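Local coordinates for Nop domain-containing protein (Archaeoglobus fulgidus, PDB 1NT2), which probably binds box C/D guide RNA as the Nop5p partner of fibrillarin in the archaeal sRNP core, at residues Tyr76-Val81 against Glu130-Met135. Sequence-based numbering, arbitrary orientation.
Sequences YVVALV and EIEEVM
Tyr76 donates its phenolic hydrogen to Glu130, with OH 2.7 Å from OE1; the hydroxyl comes in from above the carboxylate plane rather than within it, and ring and carboxylate are turned 64° apart. Beside this polar link, apolar side chains pack together. Val77 and Val134 meet tip to tip, CG2 on CG2 at 3.7 Å, while CG1 of Val77 faces the terminal CE of Met135, whose chain bends at both chi2 and chi3 to bring it there. Leu80 lays CD2 against CG2 of Ile131 at 3.7 Å; the same CD2 touches CB of Glu130, the two side chains crossing at about a right angle. Its other methyl, CD1, lies over one face of the Tyr76 ring near the rim, backing the tyrosine from its own helix. With CG anti to the backbone N (chi1 171°), the ring extends to the Glu130 carboxylate. Replacing Glu130 by an alanine is likely to leave the Tyr76 hydroxyl without its acceptor on this helix and open a gap at the ring edge. Ser107 of a second copy of this protein also hydrogen-bonds the hydroxyl, and Lys105 of that copy makes a cation-pi contact with the ring. Segments 76-81, on helix 73-93, and 130-135, on helix 110-138 and within the predicted coiled coil, run roughly antiparallel (157°), local axes 10.1 Å apart: a mostly apolar helix-helix seam of the Nop-family helical region, with helix 148-158 against Ile131 and Met135.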
ATOM      1  N   TYR B  76      -7.433 -23.487  -7.194  1.00 36.71           N
ATOM      2  CA  TYR B  76      -6.379 -23.807  -6.248  1.00 33.63           C
ATOM      3  C   TYR B  76      -5.112 -23.123  -6.731  1.00 32.59           C
ATOM      4  O   TYR B  76      -4.395 -22.500  -5.954  1.00 34.11           O
ATOM      5  CB  TYR B  76      -6.160 -25.322  -6.192  1.00 30.30           C
ATOM      6  CG  TYR B  76      -4.947 -25.765  -5.399  1.00 28.10           C
ATOM      7  CD1 TYR B  76      -4.973 -25.827  -4.007  1.00 28.04           C
ATOM      8  CD2 TYR B  76      -3.781 -26.159  -6.049  1.00 28.02           C
ATOM      9  CE1 TYR B  76      -3.865 -26.283  -3.284  1.00 26.87           C
ATOM     10  CE2 TYR B  76      -2.673 -26.612  -5.343  1.00 26.33           C
ATOM     11  CZ  TYR B  76      -2.720 -26.676  -3.966  1.00 27.45           C
ATOM     12  OH  TYR B  76      -1.627 -27.161  -3.288  1.00 26.36           O
ATOM     13  N   VAL B  77      -4.851 -23.211  -8.029  1.00 30.11           N
ATOM     14  CA  VAL B  77      -3.650 -22.602  -8.576  1.00 29.32           C
ATOM     15  C   VAL B  77      -3.623 -21.067  -8.481  1.00 28.92           C
ATOM     16  O   VAL B  77      -2.586 -20.479  -8.166  1.00 28.12           O
ATOM     17  CB  VAL B  77      -3.433 -23.044 -10.040  1.00 28.25           C
ATOM     18  CG1 VAL B  77      -2.129 -22.480 -10.561  1.00 27.81           C
ATOM     19  CG2 VAL B  77      -3.415 -24.567 -10.121  1.00 26.67           C
ATOM     20  N   VAL B  78      -4.750 -20.411  -8.737  1.00 27.54           N
ATOM     21  CA  VAL B  78      -4.772 -18.951  -8.660  1.00 24.86           C
ATOM     22  C   VAL B  78      -4.438 -18.517  -7.226  1.00 25.12           C
ATOM     23  O   VAL B  78      -3.540 -17.692  -6.993  1.00 24.49           O
ATOM     24  CB  VAL B  78      -6.153 -18.387  -9.051  1.00 20.69           C
ATOM     25  CG1 VAL B  78      -6.019 -16.953  -9.467  1.00 16.96           C
ATOM     26  CG2 VAL B  78      -6.736 -19.196 -10.164  1.00 18.09           C
ATOM     27  N   ALA B  79      -5.164 -19.085  -6.270  1.00 23.41           N
ATOM     28  CA  ALA B  79      -4.941 -18.772  -4.873  1.00 22.61           C
ATOM     29  C   ALA B  79      -3.462 -18.997  -4.585  1.00 22.97           C
ATOM     30  O   ALA B  79      -2.824 -18.240  -3.850  1.00 23.48           O
ATOM     31  CB  ALA B  79      -5.784 -19.679  -4.004  1.00 21.51           C
ATOM     32  N   LEU B  80      -2.920 -20.042  -5.193  1.00 21.36           N
ATOM     33  CA  LEU B  80      -1.533 -20.392  -4.995  1.00 20.63           C
ATOM     34  C   LEU B  80      -0.584 -19.308  -5.497  1.00 21.24           C
ATOM     35  O   LEU B  80       0.385 -18.959  -4.823  1.00 20.74           O
ATOM     36  CB  LEU B  80      -1.251 -21.713  -5.704  1.00 20.39           C
ATOM     37  CG  LEU B  80      -0.490 -22.747  -4.881  1.00 20.20           C
ATOM     38  CD1 LEU B  80      -1.233 -23.003  -3.588  1.00 18.99           C
ATOM     39  CD2 LEU B  80      -0.333 -24.024  -5.685  1.00 20.70           C
ATOM     40  N   VAL B  81      -0.865 -18.779  -6.685  1.00 21.79           N
ATOM     41  CA  VAL B  81      -0.029 -17.742  -7.283  1.00 21.71           C
ATOM     42  C   VAL B  81      -0.169 -16.439  -6.528  1.00 24.06           C
ATOM     43  O   VAL B  81       0.787 -15.665  -6.418  1.00 24.10           O
ATOM     44  CB  VAL B  81      -0.425 -17.466  -8.723  1.00 19.47           C
ATOM     45  CG1 VAL B  81       0.413 -16.352  -9.280  1.00 19.15           C
ATOM     46  CG2 VAL B  81      -0.246 -18.695  -9.540  1.00 21.14           C
ATOM     47  N   GLU B 130       4.763 -26.338  -5.965  1.00 40.43           N
ATOM     48  CA  GLU B 130       3.368 -26.727  -6.072  1.00 39.61           C
ATOM     49  C   GLU B 130       2.718 -26.264  -7.378  1.00 39.57           C
ATOM     50  O   GLU B 130       2.115 -27.067  -8.097  1.00 39.73           O
ATOM     51  CB  GLU B 130       2.583 -26.169  -4.886  1.00 38.70           C
ATOM     52  CG  GLU B 130       2.083 -27.223  -3.913  1.00 38.49           C
ATOM     53  CD  GLU B 130       0.919 -28.030  -4.453  1.00 37.41           C
ATOM     54  OE1 GLU B 130       0.387 -28.876  -3.705  1.00 35.79           O
ATOM     55  OE2 GLU B 130       0.533 -27.818  -5.620  1.00 37.35           O
ATOM     56  N   ILE B 131       2.829 -24.976  -7.688  1.00 38.62           N
ATOM     57  CA  ILE B 131       2.220 -24.474  -8.904  1.00 37.80           C
ATOM     58  C   ILE B 131       2.755 -25.268 -10.080  1.00 40.18           C
ATOM     59  O   ILE B 131       2.080 -25.417 -11.098  1.00 41.46           O
ATOM     60  CB  ILE B 131       2.486 -22.968  -9.098  1.00 35.14           C
ATOM     61  CG1 ILE B 131       3.988 -22.693  -9.163  1.00 35.13           C
ATOM     62  CG2 ILE B 131       1.853 -22.188  -7.965  1.00 32.64           C
ATOM     63  CD1 ILE B 131       4.623 -22.892 -10.532  1.00 33.84           C
ATOM     64  N   GLU B 132       3.964 -25.800  -9.936  1.00 42.28           N
ATOM     65  CA  GLU B 132       4.556 -26.592 -11.012  1.00 43.85           C
ATOM     66  C   GLU B 132       3.870 -27.950 -11.101  1.00 41.89           C
ATOM     67  O   GLU B 132       3.458 -28.365 -12.174  1.00 41.55           O
ATOM     68  CB  GLU B 132       6.065 -26.770 -10.792  1.00 47.57           C
ATOM     69  CG  GLU B 132       6.755 -27.600 -11.872  1.00 53.12           C
ATOM     70  CD  GLU B 132       8.256 -27.344 -11.952  1.00 56.79           C
ATOM     71  OE1 GLU B 132       8.938 -27.436 -10.908  1.00 59.66           O
ATOM     72  OE2 GLU B 132       8.758 -27.059 -13.062  1.00 58.76           O
ATOM     73  N   GLU B 133       3.735 -28.633  -9.970  1.00 40.18           N
ATOM     74  CA  GLU B 133       3.079 -29.930  -9.959  1.00 39.40           C
ATOM     75  C   GLU B 133       1.730 -29.885 -10.672  1.00 38.02           C
ATOM     76  O   GLU B 133       1.509 -30.640 -11.616  1.00 38.97           O
ATOM     77  CB  GLU B 133       2.879 -30.424  -8.528  1.00 41.13           C
ATOM     78  CG  GLU B 133       3.522 -31.778  -8.275  1.00 44.85           C
ATOM     79  CD  GLU B 133       5.043 -31.729  -8.349  1.00 47.08           C
ATOM     80  OE1 GLU B 133       5.696 -31.617  -7.281  1.00 47.36           O
ATOM     81  OE2 GLU B 133       5.583 -31.788  -9.480  1.00 48.34           O
ATOM     82  N   VAL B 134       0.828 -29.014 -10.223  1.00 35.08           N
ATOM     83  CA  VAL B 134      -0.484 -28.896 -10.857  1.00 32.75           C
ATOM     84  C   VAL B 134      -0.380 -28.424 -12.310  1.00 33.75           C
ATOM     85  O   VAL B 134      -0.762 -29.140 -13.234  1.00 34.68           O
ATOM     86  CB  VAL B 134      -1.388 -27.912 -10.110  1.00 30.46           C
ATOM     87  CG1 VAL B 134      -2.177 -28.626  -9.079  1.00 28.41           C
ATOM     88  CG2 VAL B 134      -0.554 -26.845  -9.463  1.00 31.22           C
ATOM     89  N   MET B 135       0.122 -27.216 -12.514  1.00 33.25           N
ATOM     90  CA  MET B 135       0.265 -26.688 -13.857  1.00 34.20           C
ATOM     91  C   MET B 135       0.693 -27.736 -14.899  1.00 35.17           C
ATOM     92  O   MET B 135       0.269 -27.681 -16.050  1.00 35.27           O
ATOM     93  CB  MET B 135       1.246 -25.514 -13.840  1.00 33.53           C
ATOM     94  CG  MET B 135       0.620 -24.212 -13.364  1.00 31.57           C
ATOM     95  SD  MET B 135      -0.380 -23.413 -14.644  1.00 30.76           S
ATOM     96  CE  MET B 135      -1.974 -24.149 -14.351  1.00 29.89           C
TER